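Local atomic coordinates of ribosome-inactivating protein (Lychnis chalcedonica, PDB entry 2G5X), a protein that belongs to the ribosome-inactivating protein family of plants, here a single chain in which a mixed beta sheet is packed against several helices. Residues Pro2-Asp7 with Leu135-Leu140; Leu50-Asn55 with Ser139-Phe144; Asn55-Thr60 with Ala146-Val151; Gly72-Asp77 with Ser101-Ala106; Lys82-Phe87 with Val108-Leu113. All coordinates share one frame; numbering follows the deposited sequence. Where two conformers were deposited one is given.

Interaction 1 (Pro2-Asp7 with Leu135-Leu140)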
# COMPACT_ATOMS: atom_id res chain seq x y z
N PRO A 2 2.67 -3.63 -11.50
CA PRO A 2 3.73 -3.64 -10.50
C PRO A 2 3.65 -4.94 -9.70
O PRO A 2 2.57 -5.33 -9.26
CB PRO A 2 3.41 -2.42 -9.65
CG PRO A 2 2.78 -1.48 -10.64
CD PRO A 2 1.86 -2.40 -11.40
N SER A 3 4.78 -5.61 -9.53
CA SER A 3 4.80 -6.87 -8.80
C SER A 3 6.06 -6.98 -7.95
O SER A 3 7.14 -6.56 -8.35
CB SER A 3 4.74 -8.04 -9.77
OG SER A 3 4.73 -9.29 -9.09
N TRP A 4 5.90 -7.55 -6.75
CA TRP A 4 7.03 -7.74 -5.86
C TRP A 4 6.97 -9.10 -5.19
O TRP A 4 5.98 -9.44 -4.54
CB TRP A 4 7.09 -6.65 -4.78
CG TRP A 4 8.29 -6.78 -3.86
CD1 TRP A 4 9.58 -7.08 -4.23
CD2 TRP A 4 8.32 -6.61 -2.43
NE1 TRP A 4 10.40 -7.11 -3.12
CE2 TRP A 4 9.65 -6.83 -2.01
CE3 TRP A 4 7.34 -6.30 -1.47
CZ2 TRP A 4 10.03 -6.75 -0.66
CZ3 TRP A 4 7.72 -6.22 -0.13
CH2 TRP A 4 9.06 -6.44 0.26
N THR A 5 8.02 -9.89 -5.38
CA THR A 5 8.10 -11.18 -4.72
C THR A 5 8.68 -10.79 -3.36
O THR A 5 9.83 -10.35 -3.26
CB THR A 5 9.05 -12.14 -5.48
OG1 THR A 5 8.47 -12.46 -6.75
CG2 THR A 5 9.25 -13.43 -4.69
N VAL A 6 7.86 -10.92 -2.33
CA VAL A 6 8.25 -10.54 -0.98
C VAL A 6 9.48 -11.33 -0.52
O VAL A 6 9.36 -12.45 -0.02
CB VAL A 6 7.08 -10.76 -0.01
CG1 VAL A 6 7.44 -10.25 1.37
CG2 VAL A 6 5.83 -10.03 -0.53
N ASP A 7 10.64 -10.71 -0.70
CA ASP A 7 11.92 -11.33 -0.37
C ASP A 7 12.93 -10.26 0.06
O ASP A 7 12.66 -9.06 -0.04
CB ASP A 7 12.43 -12.09 -1.60
CG ASP A 7 13.36 -13.22 -1.24
OD1 ASP A 7 13.79 -13.94 -2.18
OD2 ASP A 7 13.67 -13.41 -0.05
N LEU A 135 7.15 -4.49 11.08
CA LEU A 135 7.26 -4.39 9.63
C LEU A 135 8.49 -5.12 9.10
O LEU A 135 9.46 -5.31 9.82
CB LEU A 135 7.35 -2.92 9.22
CG LEU A 135 6.33 -1.94 9.81
CD1 LEU A 135 6.67 -0.53 9.38
CD2 LEU A 135 4.92 -2.33 9.38
N GLY A 136 8.44 -5.52 7.83
CA GLY A 136 9.56 -6.21 7.22
C GLY A 136 9.15 -7.39 6.37
O GLY A 136 7.99 -7.81 6.40
N VAL A 137 10.09 -7.94 5.61
CA VAL A 137 9.81 -9.08 4.74
C VAL A 137 9.20 -10.29 5.46
O VAL A 137 8.17 -10.81 5.03
CB VAL A 137 11.09 -9.52 4.00
CG1 VAL A 137 10.86 -10.84 3.26
CG2 VAL A 137 11.50 -8.43 3.01
N SER A 138 9.82 -10.74 6.55
CA SER A 138 9.30 -11.89 7.28
C SER A 138 7.91 -11.61 7.85
O SER A 138 7.03 -12.47 7.81
CB SER A 138 10.25 -12.28 8.41
OG SER A 138 11.53 -12.59 7.88
N SER A 139 7.72 -10.40 8.38
CA SER A 139 6.44 -10.01 8.95
C SER A 139 5.34 -10.07 7.89
O SER A 139 4.24 -10.58 8.14
CB SER A 139 6.53 -8.59 9.52
OG SER A 139 7.53 -8.50 10.52
N LEU A 140 5.63 -9.54 6.71
CA LEU A 140 4.66 -9.55 5.63
C LEU A 140 4.37 -10.97 5.14
O LEU A 140 3.22 -11.30 4.84
CB LEU A 140 5.15 -8.67 4.47
CG LEU A 140 4.22 -8.57 3.26
CD1 LEU A 140 2.82 -8.16 3.71
CD2 LEU A 140 4.79 -7.55 2.27

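Interaction 2 (Leu50-Asn55 with Ser139-Phe144)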
# COMPACT_ATOMS: atom_id res chain seq x y z
N LEU A 50 1.59 -9.09 -4.93
CA LEU A 50 2.55 -9.48 -3.89
C LEU A 50 2.64 -11.00 -4.05
O LEU A 50 1.61 -11.68 -4.06
CB LEU A 50 2.04 -9.12 -2.49
CG LEU A 50 1.94 -7.63 -2.12
CD1 LEU A 50 1.52 -7.49 -0.65
CD2 LEU A 50 3.29 -6.95 -2.34
N VAL A 51 3.85 -11.52 -4.21
CA VAL A 51 4.03 -12.96 -4.40
C VAL A 51 4.98 -13.57 -3.37
O VAL A 51 6.01 -12.98 -3.06
CB VAL A 51 4.63 -13.25 -5.81
CG1 VAL A 51 4.72 -14.75 -6.05
CG2 VAL A 51 3.78 -12.58 -6.89
N LEU A 52 4.62 -14.73 -2.83
CA LEU A 52 5.48 -15.40 -1.86
C LEU A 52 6.49 -16.26 -2.62
O LEU A 52 6.12 -17.02 -3.51
CB LEU A 52 4.68 -16.30 -0.92
CG LEU A 52 3.72 -15.62 0.05
CD1 LEU A 52 3.08 -16.69 0.93
CD2 LEU A 52 4.46 -14.60 0.90
N PRO A 53 7.77 -16.15 -2.27
CA PRO A 53 8.79 -16.94 -2.96
C PRO A 53 8.69 -18.44 -2.72
O PRO A 53 9.08 -19.24 -3.58
CB PRO A 53 10.10 -16.35 -2.42
CG PRO A 53 9.72 -15.94 -1.02
CD PRO A 53 8.37 -15.30 -1.22
N PHE A 54 8.14 -18.83 -1.57
CA PHE A 54 8.02 -20.24 -1.21
C PHE A 54 7.10 -21.10 -2.07
O PHE A 54 7.50 -22.16 -2.56
CB PHE A 54 7.54 -20.38 0.24
CG PHE A 54 8.21 -19.44 1.20
CD1 PHE A 54 7.55 -18.31 1.65
CD2 PHE A 54 9.50 -19.70 1.67
CE1 PHE A 54 8.15 -17.43 2.54
CE2 PHE A 54 10.11 -18.83 2.56
CZ PHE A 54 9.44 -17.69 3.00
N ASN A 55 5.86 -20.65 -2.23
CA ASN A 55 4.86 -21.40 -2.98
C ASN A 55 4.28 -20.65 -4.18
O ASN A 55 3.40 -21.16 -4.88
CB ASN A 55 3.72 -21.76 -2.03
CG ASN A 55 3.28 -20.59 -1.18
OD1 ASN A 55 3.19 -19.46 -1.68
ND2 ASN A 55 3.02 -20.84 0.10
N SER A 139 7.72 -10.40 8.38
CA SER A 139 6.44 -10.01 8.95
C SER A 139 5.34 -10.07 7.89
O SER A 139 4.24 -10.58 8.14
CB SER A 139 6.53 -8.59 9.52
OG SER A 139 7.53 -8.50 10.52
N LEU A 140 5.63 -9.54 6.71
CA LEU A 140 4.66 -9.55 5.63
C LEU A 140 4.37 -10.97 5.14
O LEU A 140 3.22 -11.30 4.84
CB LEU A 140 5.15 -8.67 4.47
CG LEU A 140 4.22 -8.57 3.26
CD1 LEU A 140 2.82 -8.16 3.71
CD2 LEU A 140 4.79 -7.55 2.27
N GLN A 141 5.40 -11.81 5.06
CA GLN A 141 5.19 -13.19 4.61
C GLN A 141 4.25 -13.93 5.57
O GLN A 141 3.37 -14.67 5.14
CB GLN A 141 6.52 -13.94 4.50
CG GLN A 141 7.48 -13.40 3.45
CD GLN A 141 8.81 -14.13 3.44
OE1 GLN A 141 9.22 -14.69 4.45
NE2 GLN A 141 9.50 -14.11 2.31
N THR A 142 4.45 -13.72 6.86
CA THR A 142 3.63 -14.37 7.88
C THR A 142 2.18 -13.90 7.79
O THR A 142 1.25 -14.71 7.85
CB THR A 142 4.17 -14.09 9.30
OG1 THR A 142 5.47 -14.68 9.44
CG2 THR A 142 3.24 -14.66 10.35
N ALA A 143 1.99 -12.59 7.64
CA ALA A 143 0.64 -12.03 7.56
C ALA A 143 -0.07 -12.54 6.30
O ALA A 143 -1.26 -12.83 6.32
CB ALA A 143 0.71 -10.51 7.56
N PHE A 144 0.69 -12.63 5.22
CA PHE A 144 0.18 -13.11 3.93
C PHE A 144 -0.36 -14.54 4.09
O PHE A 144 -1.48 -14.85 3.68
CB PHE A 144 1.33 -13.07 2.92
CG PHE A 144 0.94 -13.40 1.49
CD1 PHE A 144 1.19 -12.49 0.47
CD2 PHE A 144 0.40 -14.65 1.16
CE1 PHE A 144 0.91 -12.82 -0.86
CE2 PHE A 144 0.11 -14.98 -0.16
CZ PHE A 144 0.37 -14.07 -1.17

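Interaction 3 (Asn55-Thr60 with Ala146-Val151)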
# COMPACT_ATOMS: atom_id res chain seq x y z
N ASN A 55 5.86 -20.65 -2.23
CA ASN A 55 4.86 -21.40 -2.98
C ASN A 55 4.28 -20.65 -4.18
O ASN A 55 3.40 -21.16 -4.88
CB ASN A 55 3.72 -21.76 -2.03
CG ASN A 55 3.28 -20.59 -1.18
OD1 ASN A 55 3.19 -19.46 -1.68
ND2 ASN A 55 3.02 -20.84 0.10
N ARG A 56 4.78 -19.44 -4.41
CA ARG A 56 4.33 -18.61 -5.52
C ARG A 56 2.88 -18.13 -5.37
O ARG A 56 2.30 -17.62 -6.33
CB ARG A 56 4.49 -19.36 -6.84
CG ARG A 56 5.88 -19.95 -7.06
CD ARG A 56 6.99 -18.92 -6.89
NE ARG A 56 6.87 -17.80 -7.83
CZ ARG A 56 7.76 -16.82 -7.94
NH1 ARG A 56 8.84 -16.81 -7.16
NH2 ARG A 56 7.58 -15.84 -8.82
N ASN A 57 2.29 -18.29 -4.19
CA ASN A 57 0.92 -17.82 -3.98
C ASN A 57 0.93 -16.31 -4.22
O ASN A 57 1.89 -15.62 -3.88
CB ASN A 57 0.43 -18.12 -2.56
CG ASN A 57 0.22 -19.61 -2.31
OD1 ASN A 57 0.09 -20.40 -3.25
ND2 ASN A 57 0.15 -19.98 -1.04
N THR A 58 -0.16 -15.80 -4.79
CA THR A 58 -0.25 -14.38 -5.11
C THR A 58 -1.51 -13.68 -4.60
O THR A 58 -2.61 -14.22 -4.68
CB THR A 58 -0.20 -14.17 -6.64
OG1 THR A 58 1.03 -14.72 -7.16
CG2 THR A 58 -0.28 -12.70 -7.00
N ILE A 59 -1.32 -12.48 -4.04
CA ILE A 59 -2.42 -11.65 -3.58
C ILE A 59 -2.28 -10.33 -4.33
O ILE A 59 -1.19 -9.75 -4.38
CB ILE A 59 -2.36 -11.37 -2.06
CG1 ILE A 59 -2.74 -12.64 -1.29
CG2 ILE A 59 -3.31 -10.23 -1.70
CD1 ILE A 59 -2.73 -12.47 0.23
N THR A 60 -3.37 -9.86 -4.94
CA THR A 60 -3.34 -8.61 -5.70
C THR A 60 -4.03 -7.49 -4.93
O THR A 60 -5.22 -7.58 -4.62
CB THR A 60 -4.04 -8.79 -7.08
OG1 THR A 60 -3.40 -9.86 -7.80
CG2 THR A 60 -3.94 -7.50 -7.90
N ALA A 146 -1.46 -16.08 6.68
CA ALA A 146 -2.65 -16.18 7.52
C ALA A 146 -3.91 -15.72 6.79
O ALA A 146 -5.02 -15.88 7.29
CB ALA A 146 -2.46 -15.35 8.79
N VAL A 147 -3.73 -15.16 5.60
CA VAL A 147 -4.86 -14.66 4.81
C VAL A 147 -5.17 -15.43 3.53
O VAL A 147 -6.30 -15.87 3.32
CB VAL A 147 -4.63 -13.17 4.44
CG1 VAL A 147 -5.69 -12.71 3.44
CG2 VAL A 147 -4.69 -12.32 5.70
N TYR A 148 -4.17 -15.60 2.67
CA TYR A 148 -4.38 -16.28 1.40
C TYR A 148 -5.14 -17.61 1.43
O TYR A 148 -4.73 -18.57 2.09
CB TYR A 148 -3.04 -16.47 0.68
CG TYR A 148 -3.16 -17.18 -0.65
CD1 TYR A 148 -3.14 -18.57 -0.73
CD2 TYR A 148 -3.32 -16.45 -1.83
CE1 TYR A 148 -3.29 -19.23 -1.95
CE2 TYR A 148 -3.47 -17.10 -3.06
CZ TYR A 148 -3.46 -18.48 -3.11
OH TYR A 148 -3.62 -19.13 -4.31
N GLY A 149 -6.26 -17.64 0.71
CA GLY A 149 -7.08 -18.84 0.61
C GLY A 149 -7.73 -19.39 1.86
O GLY A 149 -8.19 -20.54 1.87
N LYS A 150 -7.81 -18.59 2.92
CA LYS A 150 -8.41 -19.08 4.16
C LYS A 150 -9.66 -18.31 4.57
O LYS A 150 -10.14 -17.43 3.85
CB LYS A 150 -7.39 -19.01 5.29
CG LYS A 150 -6.13 -19.82 5.03
CD LYS A 150 -5.13 -19.67 6.15
CE LYS A 150 -3.91 -20.54 5.91
NZ LYS A 150 -2.92 -20.42 7.01
N VAL A 151 -10.20 -18.69 5.73
CA VAL A 151 -11.37 -18.01 6.28
C VAL A 151 -10.80 -16.71 6.85
O VAL A 151 -9.81 -16.73 7.58
CB VAL A 151 -12.00 -18.83 7.42
CG1 VAL A 151 -13.05 -17.99 8.14
CG2 VAL A 151 -12.64 -20.09 6.86
O HOH W 1 -1.85 -17.73 -6.07

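Interaction 4 (Gly72-Asp77 with Ser101-Ala106)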
# COMPACT_ATOMS: atom_id res chain seq x y z
N GLY A 72 -8.95 -2.90 -1.05
CA GLY A 72 -9.21 -4.33 -0.96
C GLY A 72 -8.14 -5.17 -1.64
O GLY A 72 -7.11 -4.64 -2.05
N PHE A 73 -8.40 -6.47 -1.77
CA PHE A 73 -7.44 -7.37 -2.41
C PHE A 73 -8.11 -8.61 -3.02
O PHE A 73 -9.25 -8.94 -2.70
CB PHE A 73 -6.37 -7.82 -1.41
CG PHE A 73 -6.89 -8.69 -0.30
CD1 PHE A 73 -7.38 -8.12 0.88
CD2 PHE A 73 -6.92 -10.07 -0.44
CE1 PHE A 73 -7.88 -8.92 1.90
CE2 PHE A 73 -7.42 -10.89 0.58
CZ PHE A 73 -7.91 -10.31 1.75
N GLN A 74 -7.37 -9.30 -3.89
CA GLN A 74 -7.85 -10.50 -4.56
C GLN A 74 -6.96 -11.71 -4.26
O GLN A 74 -5.74 -11.62 -4.35
CB GLN A 74 -7.90 -10.25 -6.07
CG GLN A 74 -7.99 -11.50 -6.94
CD GLN A 74 -7.75 -11.19 -8.41
OE1 GLN A 74 -8.65 -10.74 -9.12
NE2 GLN A 74 -6.52 -11.41 -8.86
N ASP A 75 -7.58 -12.84 -3.89
CA ASP A 75 -6.83 -14.07 -3.64
C ASP A 75 -7.63 -15.23 -4.27
O ASP A 75 -8.41 -14.99 -5.19
CB ASP A 75 -6.59 -14.28 -2.13
CG ASP A 75 -7.85 -14.62 -1.35
OD1 ASP A 75 -8.93 -14.13 -1.72
OD2 ASP A 75 -7.74 -15.35 -0.34
N ARG A 76 -7.43 -16.46 -3.82
CA ARG A 76 -8.17 -17.59 -4.40
C ARG A 76 -9.05 -18.34 -3.40
O ARG A 76 -8.63 -18.61 -2.28
CB ARG A 76 -7.21 -18.59 -5.06
CG ARG A 76 -6.68 -18.13 -6.41
CD ARG A 76 -5.84 -19.20 -7.09
NE ARG A 76 -5.31 -18.73 -8.37
CZ ARG A 76 -5.98 -18.76 -9.52
NH1 ARG A 76 -7.21 -19.25 -9.58
NH2 ARG A 76 -5.42 -18.27 -10.62
N ASP A 77 -10.27 -18.66 -3.83
CA ASP A 77 -11.24 -19.39 -3.00
C ASP A 77 -10.78 -20.85 -2.90
O ASP A 77 -10.49 -21.49 -3.90
CB ASP A 77 -12.62 -19.30 -3.66
CG ASP A 77 -13.74 -19.79 -2.76
OD1 ASP A 77 -14.82 -19.15 -2.77
OD2 ASP A 77 -13.56 -20.80 -2.06
N SER A 101 -14.16 -4.46 -13.11
CA SER A 101 -13.49 -3.31 -13.72
C SER A 101 -12.27 -2.92 -12.91
O SER A 101 -11.37 -2.25 -13.40
CB SER A 101 -14.45 -2.12 -13.80
OG SER A 101 -14.48 -1.41 -12.58
N ILE A 102 -12.26 -3.33 -11.64
CA ILE A 102 -11.15 -3.03 -10.74
C ILE A 102 -10.16 -4.20 -10.75
O ILE A 102 -8.98 -4.02 -11.05
CB ILE A 102 -11.67 -2.80 -9.31
CG1 ILE A 102 -12.59 -1.58 -9.30
CG2 ILE A 102 -10.50 -2.64 -8.35
CD1 ILE A 102 -13.29 -1.34 -7.99
N PHE A 103 -10.66 -5.39 -10.42
CA PHE A 103 -9.83 -6.59 -10.43
C PHE A 103 -10.06 -7.29 -11.76
O PHE A 103 -10.93 -8.15 -11.90
CB PHE A 103 -10.21 -7.52 -9.27
CG PHE A 103 -9.77 -7.02 -7.93
CD1 PHE A 103 -8.41 -6.97 -7.60
CD2 PHE A 103 -10.70 -6.58 -6.99
CE1 PHE A 103 -8.00 -6.51 -6.35
CE2 PHE A 103 -10.29 -6.12 -5.74
CZ PHE A 103 -8.94 -6.08 -5.42
N THR A 104 -9.26 -6.89 -12.75
CA THR A 104 -9.33 -7.41 -14.11
C THR A 104 -9.52 -8.91 -14.26
O THR A 104 -10.28 -9.36 -15.12
CB THR A 104 -8.06 -7.03 -14.89
OG1 THR A 104 -7.74 -5.66 -14.66
CG2 THR A 104 -8.27 -7.25 -16.39
N ASP A 105 -8.84 -9.69 -13.42
CA ASP A 105 -8.91 -11.15 -13.53
C ASP A 105 -9.87 -11.87 -12.58
O ASP A 105 -9.97 -13.10 -12.62
CB ASP A 105 -7.51 -11.74 -13.36
CG ASP A 105 -6.48 -11.08 -14.27
OD1 ASP A 105 -6.72 -11.04 -15.49
OD2 ASP A 105 -5.44 -10.62 -13.76
N ALA A 106 -10.57 -11.12 -11.74
CA ALA A 106 -11.50 -11.72 -10.78
C ALA A 106 -12.56 -12.60 -11.42
O ALA A 106 -13.17 -12.23 -12.43
CB ALA A 106 -12.16 -10.63 -9.94
O HOH W 2 -7.49 -8.88 -10.94
O HOH W 3 -4.77 -11.06 -11.07

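Interaction 5 (Lys82-Phe87 with Val108-Leu113)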
# COMPACT_ATOMS: atom_id res chain seq x y z
N LYS A 82 -11.17 -20.41 -7.51
CA LYS A 82 -11.37 -19.25 -8.37
C LYS A 82 -10.83 -17.97 -7.74
O LYS A 82 -10.79 -17.85 -6.52
CB LYS A 82 -12.86 -19.06 -8.67
CG LYS A 82 -13.46 -20.16 -9.52
CD LYS A 82 -14.91 -19.88 -9.87
CE LYS A 82 -15.45 -20.93 -10.82
NZ LYS A 82 -16.84 -20.63 -11.27
N LEU A 83 -10.41 -17.03 -8.58
CA LEU A 83 -9.90 -15.75 -8.08
C LEU A 83 -11.10 -14.96 -7.55
O LEU A 83 -12.08 -14.76 -8.26
CB LEU A 83 -9.23 -14.97 -9.22
CG LEU A 83 -7.90 -15.53 -9.71
CD1 LEU A 83 -7.49 -14.86 -11.01
CD2 LEU A 83 -6.84 -15.32 -8.64
N ARG A 84 -11.02 -14.53 -6.29
CA ARG A 84 -12.12 -13.79 -5.66
C ARG A 84 -11.73 -12.37 -5.25
O ARG A 84 -10.65 -12.14 -4.70
CB ARG A 84 -12.65 -14.55 -4.44
CG ARG A 84 -11.62 -14.72 -3.32
CD ARG A 84 -12.15 -15.55 -2.15
NE ARG A 84 -11.10 -15.75 -1.15
CZ ARG A 84 -11.16 -16.60 -0.13
NH1 ARG A 84 -12.24 -17.35 0.05
NH2 ARG A 84 -10.14 -16.70 0.70
N ALA A 85 -12.63 -11.42 -5.51
CA ALA A 85 -12.40 -10.01 -5.16
C ALA A 85 -12.96 -9.69 -3.78
O ALA A 85 -14.15 -9.89 -3.53
CB ALA A 85 -13.05 -9.11 -6.21
N ASN A 86 -12.10 -9.18 -2.90
CA ASN A 86 -12.50 -8.85 -1.52
C ASN A 86 -12.35 -7.35 -1.25
O ASN A 86 -11.25 -6.80 -1.32
CB ASN A 86 -11.62 -9.61 -0.53
CG ASN A 86 -11.49 -11.09 -0.85
OD1 ASN A 86 -12.41 -11.87 -0.61
ND2 ASN A 86 -10.35 -11.47 -1.42
N PHE A 87 -13.45 -6.68 -0.91
CA PHE A 87 -13.41 -5.25 -0.61
C PHE A 87 -13.62 -4.96 0.87
O PHE A 87 -14.36 -5.67 1.54
CB PHE A 87 -14.48 -4.49 -1.40
CG PHE A 87 -14.24 -4.46 -2.88
CD1 PHE A 87 -14.99 -5.25 -3.74
CD2 PHE A 87 -13.23 -3.66 -3.40
CE1 PHE A 87 -14.75 -5.23 -5.12
CE2 PHE A 87 -12.98 -3.63 -4.77
CZ PHE A 87 -13.74 -4.42 -5.63
N VAL A 108 -14.96 -14.22 -9.25
CA VAL A 108 -16.12 -14.11 -8.37
C VAL A 108 -15.96 -12.97 -7.36
O VAL A 108 -14.85 -12.61 -6.99
CB VAL A 108 -16.38 -15.42 -7.58
CG1 VAL A 108 -16.68 -16.57 -8.53
CG2 VAL A 108 -15.18 -15.75 -6.70
N LEU A 109 -17.09 -12.41 -6.95
CA LEU A 109 -17.12 -11.36 -5.94
C LEU A 109 -17.36 -12.07 -4.61
O LEU A 109 -18.36 -12.77 -4.46
CB LEU A 109 -18.28 -10.38 -6.21
CG LEU A 109 -18.58 -9.39 -5.07
CD1 LEU A 109 -17.47 -8.35 -4.98
CD2 LEU A 109 -19.92 -8.71 -5.33
N ALA A 110 -16.44 -11.91 -3.67
CA ALA A 110 -16.59 -12.55 -2.36
C ALA A 110 -17.33 -11.59 -1.44
O ALA A 110 -17.54 -10.42 -1.78
CB ALA A 110 -15.22 -12.88 -1.78
N PRO A 111 -17.77 -12.08 -0.27
CA PRO A 111 -18.49 -11.22 0.67
C PRO A 111 -17.56 -10.11 1.15
O PRO A 111 -16.34 -10.20 1.00
CB PRO A 111 -18.86 -12.18 1.81
CG PRO A 111 -18.97 -13.50 1.12
CD PRO A 111 -17.78 -13.49 0.18
N ALA A 112 -18.13 -9.05 1.73
CA ALA A 112 -17.32 -7.95 2.23
C ALA A 112 -16.35 -8.44 3.30
O ALA A 112 -16.67 -9.36 4.05
CB ALA A 112 -18.22 -6.86 2.81
N LEU A 113 -15.18 -7.83 3.36
CA LEU A 113 -14.17 -8.19 4.35
C LEU A 113 -14.64 -7.82 5.75
O LEU A 113 -15.44 -6.91 5.93
CB LEU A 113 -12.85 -7.48 4.04
CG LEU A 113 -12.06 -7.99 2.83
CD1 LEU A 113 -10.90 -7.04 2.54
CD2 LEU A 113 -11.55 -9.40 3.11
O HOH W 4 -15.77 -8.22 -1.27
O HOH W 5 -14.38 -12.06 1.34

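Interaction 1 (Pro2-Asp7 with Leu135-Leu140)
Val6, whose side chain packs on Val137 and Leu140, also presents its carbonyl O to Gln141 NE2, so the chain just past strand 3-5 is tied to helix 137-145 by one hydrogen bond just beyond residues 135-140. Between Pro2-Asp7 and Leu135-Leu140 themselves there is no hydrogen bond; the contact is apolar and van der Waals. Both methyl groups of Val6 lie 3.9 Å from Leu140 CD2, so that this single methyl sits against the fork of the valine, and the two side chains cross at about a right angle. Val6 CG1, anti to its own N (chi1 -175°), also comes to 4.0 Å from Val137 CG1. Trp4 contributes the far rim of its six-membered ring: CZ3 is 4.0 Å from Leu140 CD2 and CH2 is 4.2 Å from Val137 CG2, both methyls approaching the ring obliquely. Val6 CA stands over one face of the same indole, 4.0 Å above its plane. Farther along, Val137 CG2 meets the carbonyl O of Asp7 at 3.3 Å, at the helix start that follows the N-cap residue Gly136. Tyr13, Phe16 and Met167 also pack on Trp4, and the contact is a buried packing of the outermost strand, 3-5, and its exit against a helix start in an alpha+beta fold.

Interaction 2 (Leu50-Asn55 with Ser139-Phe144)
Leu52 and Phe144 approach from opposite directions, and the leucine comes down on the flat side of the phenylalanine. Leu52 CG stands 3.6 Å from the ring centroid, only 11° off the normal, which meets the geometry of a CH-pi contact. Its two methyl groups spread over the same face: CD1 lies toward the CD2 side, 3.4 Å from Phe144 CD2, while CD2 reaches back over Phe144 CG at 3.8 Å. Phe144 is directed there because its CG is anti to the backbone N (chi1 -174°). The edge of that ring is used differently, for Leu50 O lies near the ring plane, 3.5 Å from Phe144 CE1. Strand 45-51 ends here, and helix 137-145 lies across the point where the chain leaves the sheet, in the alpha+beta fold of this family, with Ile59 of the neighbouring strand also against Phe144. Deeper in, Leu50 CD1 touches Leu140 CD2 at 4.4 Å. Toward the surface Gln141 crosses Phe54 at about a right angle, amide and ring planes 67° apart. Gln141 OE1 lies at the ring edge, in its plane, 3.3 Å from Phe54 CZ. Pro53 CG covers a face of Phe54 and comes to 3.8 Å from Gln141 NE2, whose hydrogen-bond partner is Val6.

Interaction 3 (Asn55-Thr60 with Ala146-Val151)
The side-chain amide of Asn57 lies almost flat on the ring of Tyr148, the two planes only 12° apart, a stack in which no hydrogen bond links the partners. Asn57 CB sits 3.8 Å from the ring centroid and 6° off its normal, a CH-pi contact, and from there the amide extends over the CE1 side, with CG 3.5 Å from Tyr148 CE1. The ring edge is lined by the strand: Thr58 O is 3.4 Å from Tyr148 CE2, and Ile59 CG1 lies at the same edge, near the ring plane. A water joins the two segments by accepting from Thr58 N (2.9 Å) and bonding to Tyr148 OH (2.9 Å). A turn flanks the contact on each segment. An Asx turn, with Asn57 N donating to Asn55 OD1 (2.9 Å, 160°), leads into strand 58-64, while a type II beta turn from Val147 to Lys150 carries Tyr148 out from the loop between helices 137-145 and 154-173. Gly149 takes the positive-phi place in that turn, and its N is held by Asp75 OD2. Next to the tyrosine, toward helix 154-173, the packing becomes aliphatic, Ile59 CD1 meeting Val147 CG1 at 4.4 Å, with Phe160 from that helix against both residues.

Interaction 4 (Gly72-Asp77 with Ser101-Ala106)
Apolar contact comes first: the Phe103 ring lies against strand 69-76, and Gln74 CB stands over one of its faces, 4.0 Å from the centroid and 27° off the normal, a CH-pi contact. The tip of the ring reaches the backbone, with Phe103 CZ 3.6 Å from Phe73 C, while Gly72 C lies at the ring edge. Phe103 is the first residue to leave helix 99-102 and opens a type I beta turn, closed by Ala106 N donating to Phe103 O (3.0 Å). Water-mediated bonds form the second group. Gln74, extended with CG anti to its N (chi1 163°), holds its amide beside that turn. One water donates to Gln74 OE1 (2.8 Å) and accepts from Asp105 N (2.9 Å). Another accepts from Gln74 NE2 (2.8 Å) and donates to Asp105 OD2 (2.8 Å), a carboxylate oxygen that also has a salt bridge to Arg1. The direct approach of Gln74 OE1 to Ala106 N is too poorly angled to bond. Each end of the buried glutamine amide thus has a water partner, and since each bridge ends on Asp105, the amide probably has its flip state set and its rotation restrained without a direct hydrogen bond between strand and turn.

Interaction 5 (Lys82-Phe87 with Val108-Leu113)
Arg84 and Val108 pair as parallel strand neighbours, as do Ala85 and Leu109, completing a beta-alpha-beta crossover through helices 92-95 and 99-102. Around Val108 both peptide groups are used: its N donates to Leu83 O (3.1 Å), and its O accepts from Ala85 N (2.9 Å, 163°). Ala110 N then bonds to Ala85 O (3.1 Å). Past this point the regular pairing stops; Leu113 N reaches Phe87 O in a nearly straight bond (2.9 Å, 173°), while Phe87 N is met by a water at 2.8 Å that also lies near Ala110 O. A second water donates to both Asn86 OD1 (2.8 Å) and Pro111 O (2.7 Å). Asn86 ND2 finds Phe73 O and Asp75 OD1, and Arg84 NE forms a salt bridge with Asp75. On the face of Ala85, Leu109 CD1 meets the Phe87 ring edge; on that of Arg84, Leu113 CD2 packs against Asn86 CB. Where the chains diverge, water supplements the one direct bond, giving Phe87 N and Pro111 O partners and perhaps Ala110 O too.

Strands of one mixed sheet carry all five contacts, from 3-5 at one margin to 108-109 at the other. Interactions 1 and 2 share Leu140 and set helix 137-145 against adjacent strands; both are largely apolar, interaction 1 buried and interaction 2 running out to the surface at Phe54. Interaction 3, partly buried and about 8 Å from interaction 2 between centres, uses the loop after that helix and features a flat stack, a water bridge and some aliphatic packing. Interactions 4 and 5, with centres about 7 Å apart, join strands 69-76 and 83-87 to the 101-113 region: the former, buried, through an aromatic ring and water-bridged amide chemistry, the latter, partly buried, through backbone pairing. Interactions 1 and 5 do not touch.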